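Local coordinates for porin (Rhodobacter blasticus, PDB 3PRN), which forms, as a homotrimer, channels in the bacterial outer membrane through which small hydrophilic solutes of up to about 0.6 kDa diffuse passively, at residues 3-8 with 32-37; 47-52 with 69-74; 78-83 with 131-136. The protein carries 1 engineered substitution. All coordinates share one frame; numbering follows the deposited sequence.

Contact 1 of 3, residues 3-8 with 32-37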
# COMPACT_ATOMS: atom_id res chain seq x y z
N SER A 3 -0.40 -11.26 9.39
CA SER A 3 -0.84 -12.18 8.33
C SER A 3 -1.61 -11.42 7.24
O SER A 3 -2.13 -10.31 7.45
CB SER A 3 -1.66 -13.36 8.80
OG SER A 3 -2.45 -13.01 9.88
N LEU A 4 -1.55 -12.02 6.04
CA LEU A 4 -2.19 -11.44 4.90
C LEU A 4 -3.24 -12.43 4.43
O LEU A 4 -2.93 -13.63 4.35
CB LEU A 4 -1.29 -11.08 3.75
CG LEU A 4 -0.00 -10.27 3.83
CD1 LEU A 4 0.13 -9.49 2.47
CD2 LEU A 4 0.03 -9.22 4.87
N ASN A 5 -4.41 -11.96 4.05
CA ASN A 5 -5.41 -12.82 3.45
C ASN A 5 -6.23 -11.98 2.46
O ASN A 5 -6.16 -10.75 2.58
CB ASN A 5 -6.30 -13.55 4.47
CG ASN A 5 -7.18 -12.57 5.25
OD1 ASN A 5 -8.20 -12.12 4.74
ND2 ASN A 5 -6.84 -12.20 6.47
N GLY A 6 -7.07 -12.59 1.67
CA GLY A 6 -7.90 -11.80 0.78
C GLY A 6 -8.60 -12.66 -0.23
O GLY A 6 -8.63 -13.89 -0.10
N TYR A 7 -9.07 -12.02 -1.30
CA TYR A 7 -9.78 -12.71 -2.36
C TYR A 7 -9.71 -11.89 -3.65
O TYR A 7 -9.44 -10.69 -3.64
CB TYR A 7 -11.23 -12.98 -2.01
CG TYR A 7 -12.22 -11.85 -1.92
CD1 TYR A 7 -12.68 -11.20 -3.06
CD2 TYR A 7 -12.68 -11.44 -0.67
CE1 TYR A 7 -13.60 -10.15 -2.96
CE2 TYR A 7 -13.60 -10.40 -0.53
CZ TYR A 7 -14.05 -9.77 -1.68
OH TYR A 7 -14.98 -8.75 -1.58
N GLY A 8 -9.83 -12.62 -4.77
CA GLY A 8 -9.96 -11.95 -6.05
C GLY A 8 -11.33 -12.46 -6.62
O GLY A 8 -11.77 -13.56 -6.24
N ARG A 32 -9.12 -7.86 -3.04
CA ARG A 32 -9.11 -7.40 -1.67
C ARG A 32 -7.94 -8.08 -0.91
O ARG A 32 -7.80 -9.32 -0.91
CB ARG A 32 -10.44 -7.73 -0.93
CG ARG A 32 -10.34 -7.35 0.57
CD ARG A 32 -11.65 -7.80 1.29
NE ARG A 32 -12.72 -6.87 0.95
CZ ARG A 32 -13.98 -6.93 1.38
NH1 ARG A 32 -14.38 -7.91 2.21
NH2 ARG A 32 -14.85 -6.00 0.98
N ILE A 33 -7.09 -7.26 -0.26
CA ILE A 33 -6.05 -7.77 0.59
C ILE A 33 -6.24 -7.23 2.01
O ILE A 33 -6.31 -6.00 2.16
CB ILE A 33 -4.64 -7.35 0.10
CG1 ILE A 33 -4.29 -8.00 -1.23
CG2 ILE A 33 -3.53 -7.74 1.07
CD1 ILE A 33 -3.28 -7.19 -2.05
N ASN A 34 -6.26 -8.09 3.02
CA ASN A 34 -6.36 -7.64 4.40
C ASN A 34 -4.97 -7.87 5.07
O ASN A 34 -4.38 -8.97 4.92
CB ASN A 34 -7.40 -8.44 5.18
CG ASN A 34 -8.81 -8.29 4.62
OD1 ASN A 34 -9.32 -7.18 4.50
ND2 ASN A 34 -9.43 -9.43 4.33
N ILE A 35 -4.51 -6.89 5.80
CA ILE A 35 -3.22 -7.02 6.50
C ILE A 35 -3.61 -6.96 7.98
O ILE A 35 -4.19 -5.95 8.41
CB ILE A 35 -2.32 -5.85 6.13
CG1 ILE A 35 -2.19 -5.82 4.60
CG2 ILE A 35 -1.00 -5.96 6.86
CD1 ILE A 35 -1.28 -4.69 4.19
N VAL A 36 -3.32 -8.02 8.71
CA VAL A 36 -3.70 -8.08 10.12
C VAL A 36 -2.49 -8.30 11.01
O VAL A 36 -1.71 -9.24 10.80
CB VAL A 36 -4.67 -9.29 10.27
CG1 VAL A 36 -5.13 -9.42 11.73
CG2 VAL A 36 -5.86 -9.08 9.35
N GLY A 37 -2.24 -7.43 11.98
CA GLY A 37 -1.11 -7.58 12.90
C GLY A 37 -1.75 -7.99 14.25
O GLY A 37 -2.76 -7.37 14.67
O HOH W 1 -1.82 -11.75 12.44

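Contact 2 of 3, residues 47-52 with 69-74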
# COMPACT_ATOMS: atom_id res chain seq x y z
N PHE A 47 -4.27 -8.43 21.20
CA PHE A 47 -4.33 -7.11 20.61
C PHE A 47 -4.18 -7.28 19.09
O PHE A 47 -3.41 -8.13 18.65
CB PHE A 47 -3.27 -6.12 21.08
CG PHE A 47 -3.39 -5.84 22.56
CD1 PHE A 47 -2.87 -6.74 23.48
CD2 PHE A 47 -4.04 -4.69 23.01
CE1 PHE A 47 -3.00 -6.47 24.85
CE2 PHE A 47 -4.14 -4.42 24.36
CZ PHE A 47 -3.62 -5.33 25.28
N GLY A 48 -4.94 -6.52 18.32
CA GLY A 48 -4.85 -6.62 16.87
C GLY A 48 -5.07 -5.28 16.19
O GLY A 48 -5.66 -4.32 16.71
N ALA A 49 -4.59 -5.23 14.95
CA ALA A 49 -4.75 -4.04 14.12
C ALA A 49 -5.00 -4.56 12.69
O ALA A 49 -4.46 -5.62 12.33
CB ALA A 49 -3.63 -3.04 14.18
N LYS A 50 -5.86 -3.90 11.91
CA LYS A 50 -6.03 -4.34 10.54
C LYS A 50 -6.12 -3.15 9.58
O LYS A 50 -6.62 -2.06 9.89
CB LYS A 50 -7.22 -5.23 10.44
CG LYS A 50 -8.42 -4.72 9.65
CD LYS A 50 -9.32 -5.88 9.18
CE LYS A 50 -10.81 -5.64 9.40
NZ LYS A 50 -11.65 -6.81 9.11
N LEU A 51 -5.59 -3.43 8.40
CA LEU A 51 -5.60 -2.48 7.30
C LEU A 51 -6.15 -3.25 6.07
O LEU A 51 -5.82 -4.45 5.90
CB LEU A 51 -4.21 -1.95 7.02
CG LEU A 51 -4.07 -0.81 6.04
CD1 LEU A 51 -4.65 0.48 6.62
CD2 LEU A 51 -2.62 -0.57 5.68
N ARG A 52 -6.90 -2.59 5.20
CA ARG A 52 -7.36 -3.22 3.95
C ARG A 52 -6.87 -2.43 2.72
O ARG A 52 -6.83 -1.18 2.70
CB ARG A 52 -8.91 -3.24 3.91
CG ARG A 52 -9.54 -3.81 2.66
CD ARG A 52 -11.03 -4.13 2.88
NE ARG A 52 -11.15 -5.27 3.88
CZ ARG A 52 -12.33 -5.67 4.33
NH1 ARG A 52 -13.49 -5.08 3.91
NH2 ARG A 52 -12.44 -6.69 5.16
N ALA A 69 -7.23 2.63 9.77
CA ALA A 69 -6.99 1.46 10.58
C ALA A 69 -8.11 1.17 11.58
O ALA A 69 -8.87 2.06 11.98
CB ALA A 69 -5.73 1.71 11.49
N GLN A 70 -8.15 -0.09 11.94
CA GLN A 70 -9.05 -0.62 12.97
C GLN A 70 -8.13 -1.29 14.02
O GLN A 70 -7.20 -2.03 13.61
CB GLN A 70 -10.03 -1.62 12.38
CG GLN A 70 -10.96 -2.20 13.44
CD GLN A 70 -11.79 -3.38 12.93
OE1 GLN A 70 -11.54 -4.52 13.32
NE2 GLN A 70 -12.78 -3.18 12.08
N PHE A 71 -8.40 -1.14 15.31
CA PHE A 71 -7.67 -1.72 16.40
C PHE A 71 -8.64 -2.48 17.31
O PHE A 71 -9.76 -2.04 17.51
CB PHE A 71 -6.93 -0.70 17.29
CG PHE A 71 -6.13 0.29 16.49
CD1 PHE A 71 -6.74 1.41 15.96
CD2 PHE A 71 -4.78 0.06 16.22
CE1 PHE A 71 -6.03 2.34 15.16
CE2 PHE A 71 -4.05 1.01 15.47
CZ PHE A 71 -4.68 2.14 14.94
N TRP A 72 -8.20 -3.59 17.89
CA TRP A 72 -9.08 -4.29 18.83
C TRP A 72 -8.28 -4.93 19.95
O TRP A 72 -7.08 -5.16 19.85
CB TRP A 72 -9.93 -5.32 18.13
CG TRP A 72 -9.19 -6.52 17.60
CD1 TRP A 72 -8.86 -7.68 18.28
CD2 TRP A 72 -8.69 -6.69 16.26
NE1 TRP A 72 -8.18 -8.54 17.45
CE2 TRP A 72 -8.06 -7.95 16.21
CE3 TRP A 72 -8.70 -5.86 15.13
CZ2 TRP A 72 -7.47 -8.44 15.06
CZ3 TRP A 72 -8.09 -6.36 13.98
CH2 TRP A 72 -7.48 -7.63 13.95
N THR A 73 -9.03 -5.25 21.03
CA THR A 73 -8.49 -5.98 22.16
C THR A 73 -9.57 -7.03 22.52
O THR A 73 -10.76 -6.61 22.56
CB THR A 73 -8.20 -5.15 23.41
OG1 THR A 73 -9.44 -4.78 24.03
CG2 THR A 73 -7.49 -3.85 23.03
N SER A 74 -9.20 -8.29 22.61
CA SER A 74 -10.10 -9.37 22.90
C SER A 74 -9.67 -10.12 24.16
O SER A 74 -8.48 -10.34 24.39
CB SER A 74 -10.13 -10.54 21.90
OG SER A 74 -10.67 -10.10 20.66

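Contact 3 of 3, residues 78-83 with 131-136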
# COMPACT_ATOMS: atom_id res chain seq x y z
N VAL A 78 -15.09 -11.31 24.80
CA VAL A 78 -15.43 -9.90 24.64
C VAL A 78 -14.39 -9.24 23.71
O VAL A 78 -13.18 -9.43 23.89
CB VAL A 78 -15.41 -9.15 25.98
CG1 VAL A 78 -15.76 -7.69 25.79
CG2 VAL A 78 -16.41 -9.79 26.96
N THR A 79 -14.84 -8.46 22.77
CA THR A 79 -13.92 -7.73 21.87
C THR A 79 -14.30 -6.26 21.86
O THR A 79 -15.47 -5.88 21.74
CB THR A 79 -13.89 -8.31 20.47
OG1 THR A 79 -13.47 -9.67 20.46
CG2 THR A 79 -12.90 -7.54 19.56
N VAL A 80 -13.29 -5.40 22.10
CA VAL A 80 -13.50 -3.98 22.04
C VAL A 80 -12.66 -3.48 20.84
O VAL A 80 -11.49 -3.87 20.77
CB VAL A 80 -13.08 -3.25 23.31
CG1 VAL A 80 -13.38 -1.75 23.19
CG2 VAL A 80 -13.85 -3.75 24.53
N SER A 81 -13.24 -2.74 19.95
CA SER A 81 -12.59 -2.22 18.76
C SER A 81 -12.76 -0.72 18.67
O SER A 81 -13.70 -0.11 19.16
CB SER A 81 -13.02 -2.95 17.48
OG SER A 81 -14.40 -2.84 17.34
N VAL A 82 -11.73 -0.08 18.08
CA VAL A 82 -11.68 1.36 17.96
C VAL A 82 -11.21 1.79 16.57
O VAL A 82 -10.41 1.00 15.93
CB VAL A 82 -10.75 1.96 19.04
CG1 VAL A 82 -9.37 1.33 19.07
CG2 VAL A 82 -10.60 3.46 18.90
N GLY A 83 -11.64 2.95 16.12
CA GLY A 83 -11.21 3.48 14.83
C GLY A 83 -12.20 3.19 13.74
O GLY A 83 -13.37 3.57 13.82
N ASN A 131 -14.32 8.35 13.79
CA ASN A 131 -13.83 7.41 14.80
C ASN A 131 -14.97 6.70 15.51
O ASN A 131 -15.95 7.33 15.96
CB ASN A 131 -12.94 8.15 15.81
CG ASN A 131 -12.18 7.16 16.67
OD1 ASN A 131 -11.19 6.61 16.19
ND2 ASN A 131 -12.64 6.92 17.89
N GLY A 132 -14.89 5.37 15.57
CA GLY A 132 -15.93 4.61 16.24
C GLY A 132 -15.34 3.76 17.36
O GLY A 132 -14.11 3.57 17.46
N ILE A 133 -16.24 3.28 18.21
CA ILE A 133 -15.89 2.32 19.26
C ILE A 133 -16.92 1.19 19.12
O ILE A 133 -18.12 1.47 18.90
CB ILE A 133 -15.97 2.90 20.67
CG1 ILE A 133 -15.26 4.24 20.74
CG2 ILE A 133 -15.45 1.92 21.71
CD1 ILE A 133 -15.51 5.03 22.02
N ALA A 134 -16.53 -0.06 19.17
CA ALA A 134 -17.56 -1.11 19.08
C ALA A 134 -17.24 -2.14 20.18
O ALA A 134 -16.08 -2.25 20.60
CB ALA A 134 -17.62 -1.76 17.71
N VAL A 135 -18.28 -2.83 20.61
CA VAL A 135 -18.06 -3.88 21.61
C VAL A 135 -18.89 -5.07 21.18
O VAL A 135 -20.09 -4.87 20.84
CB VAL A 135 -18.53 -3.41 22.99
CG1 VAL A 135 -18.38 -4.60 23.98
CG2 VAL A 135 -17.74 -2.22 23.46
N THR A 136 -18.31 -6.27 21.11
CA THR A 136 -19.03 -7.47 20.82
C THR A 136 -18.77 -8.52 21.94
O THR A 136 -17.69 -8.61 22.53
CB THR A 136 -18.73 -8.14 19.48
OG1 THR A 136 -17.36 -8.61 19.52
CG2 THR A 136 -18.77 -7.11 18.35

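Contact 1 of 3, residues 3-8 with 32-37
Ser3 with Val36, Asn5 with Asn34 and Tyr7 with Arg32 are the hydrogen-bonded pairs that join the first two strands of the 16-stranded antiparallel porin barrel, a beta hairpin. The segments run at 164° to one another, and each of these pairs carries two backbone bonds; the shortest, from Asn34 N to Asn5 O, measures 2.7 Å. Between them, Gly6 and Ile33 come to 4.4 Å, CA to CA, and a CB on Gly6 would collide with Arg32 O.

Leu4, Ile33 and Ile35 form the apolar face, turned to the neighbouring subunits: Leu4 packs on Ile2 of the second subunit and on Leu4 of the third. Within the hairpin, Leu4 CD2 lies alongside Ile35 CG2 at 4.0 Å, both side chains pointing the same way.

The other face is mostly polar. Asn34 ND2 donates to Asn5 OD1 over 3.0 Å, nearly straight at the hydrogen; the acceptor lies in the Asn34 amide plane, but the two amide planes are turned 55° apart. Asn5 reaches across because its CG sits between the backbone N and the carbonyl carbon (chi1 66°). Asn34 OD1 accepts from Arg52 NE, which holds the amide from its other end. With an alanine in place of Asn5, Asn34 ND2 would probably be left without this acceptor and its amide less firmly fixed against rotation.

Next along, Arg32 CB lies over the centre of the Tyr7 ring, 4.2 Å from its centroid, in a CH-pi contact. Tyr7 OH is hydrogen-bonded to Arg30 NH1, and Arg32 NE to Gln54 OE1. Farther out, the Arg32 chain bends at chi3, and the guanidinium presents one face to the tyrosine, with Tyr7 OH 3.6 Å from Arg32 CZ.

Contact 2 of 3, residues 47-52 with 69-74
Trp72 lays one face of its indole flat over the backbone of Gly48, its hydrogen-bonded partner on the antiparallel strand opposite. Gly48 CA is 3.7 Å from the centroid of the six-membered ring and close to its normal, a CH-pi contact of the kind known as aromatic rescue of glycine. A chi1 of 69° turns the Trp72 indole back over the neighbouring strand rather than away from it. Ala49 N lies over the same face, toward the rim. A CB on Gly48 would strike Trp72 CZ2, so the closeness of ring and chain depends on glycine.

Lys50 meets the indole differently: its CB comes in at the ring edge, in plane, 3.8 Å from Trp72 CZ3. Beyond that, the lysine chain runs beside Gln70, pointing the same way, with Lys50 CE 4.1 Å from Gln70 NE2. That amide nitrogen is hydrogen-bonded to Asn84 O, while Lys50 makes a cation-pi contact with Tyr117.

Beneath these side chains, the backbones are tied by two bonds between Gly48 and Trp72 and two between Lys50 and Gln70; the longest, Gln70 N to Lys50 O, is 3.2 Å. On the opposite face of the sheet, Ala49 CB rests 3.9 Å from Phe71 CD2, on the side that meets the third subunit, where Phe47 meets the ring of Phe287 of that subunit.

In the barrel wall, this pair of strands is flanked on both sides. Backbone hydrogen bonds, Gly37 with Ala49 and Ile35 with Leu51, join strand 25-39 to the other edge of 46-56, the edge not used by 70-75, and strand 78-83 lies along 70-75, where Trp72 also touches Thr79 and Ser81.

Contact 3 of 3, residues 78-83 with 131-136
Ser81 and Ala134 turn to the same face of the sheet, and Ser81 OG comes to 3.4 Å from Ala134 CB. The Ser81 torsion swings OG across toward the Ala134 methyl. On that face too, Thr79 and Thr136 lie side by side, pointing the same way, with Thr136 OG1 3.6 Å from Thr79 CB. Their hydroxyls do not pair with each other; Thr79 OG1 is hydrogen-bonded to Ser74 OG.

These are the fifth and sixth strands of the porin barrel, antiparallel at 174°, with two backbone bonds at each of Thr79-Thr136, Ser81-Ala134 and Gly83-Gly132. Val80 and Val135 occupy the opposite face, their CG2 methyls 4.3 Å apart. Val82, Asn131 and Ile133 pack on Ile27 of the third subunit, and Ile133 also touches a bound detergent molecule, consistent with a place where the subunit interface gives way to the membrane-facing surface.

At the end of strand 78-83, Gly83 takes backbone angles (phi 97°, psi -123°) at which a side chain would jam against the preceding carbonyl, and Asn131 OD1 approaches its bare CA to 3.4 Å.

Overall arrangement
From the N terminus, the three contacts follow in series, none nested in or crossing another. Contact 1 closes the hairpin of strands 2-15 and 25-39; contact 2 closes the connection between 46-56 and 70-75; contact 3 closes the longest, the 47 residues from 84 to 130, between strands five and six, where porins typically carry the loop that narrows the pore. Contacts between neighbouring strands join them: Val36 CG1 packs on Trp72 CH2 between contacts 1 and 2, and Val82 N probably hydrogen-bonds to Phe71 O between 2 and 3. Contacts 1 and 3 do not touch. Together they build six consecutive strands of wall, and all three reach the third subunit.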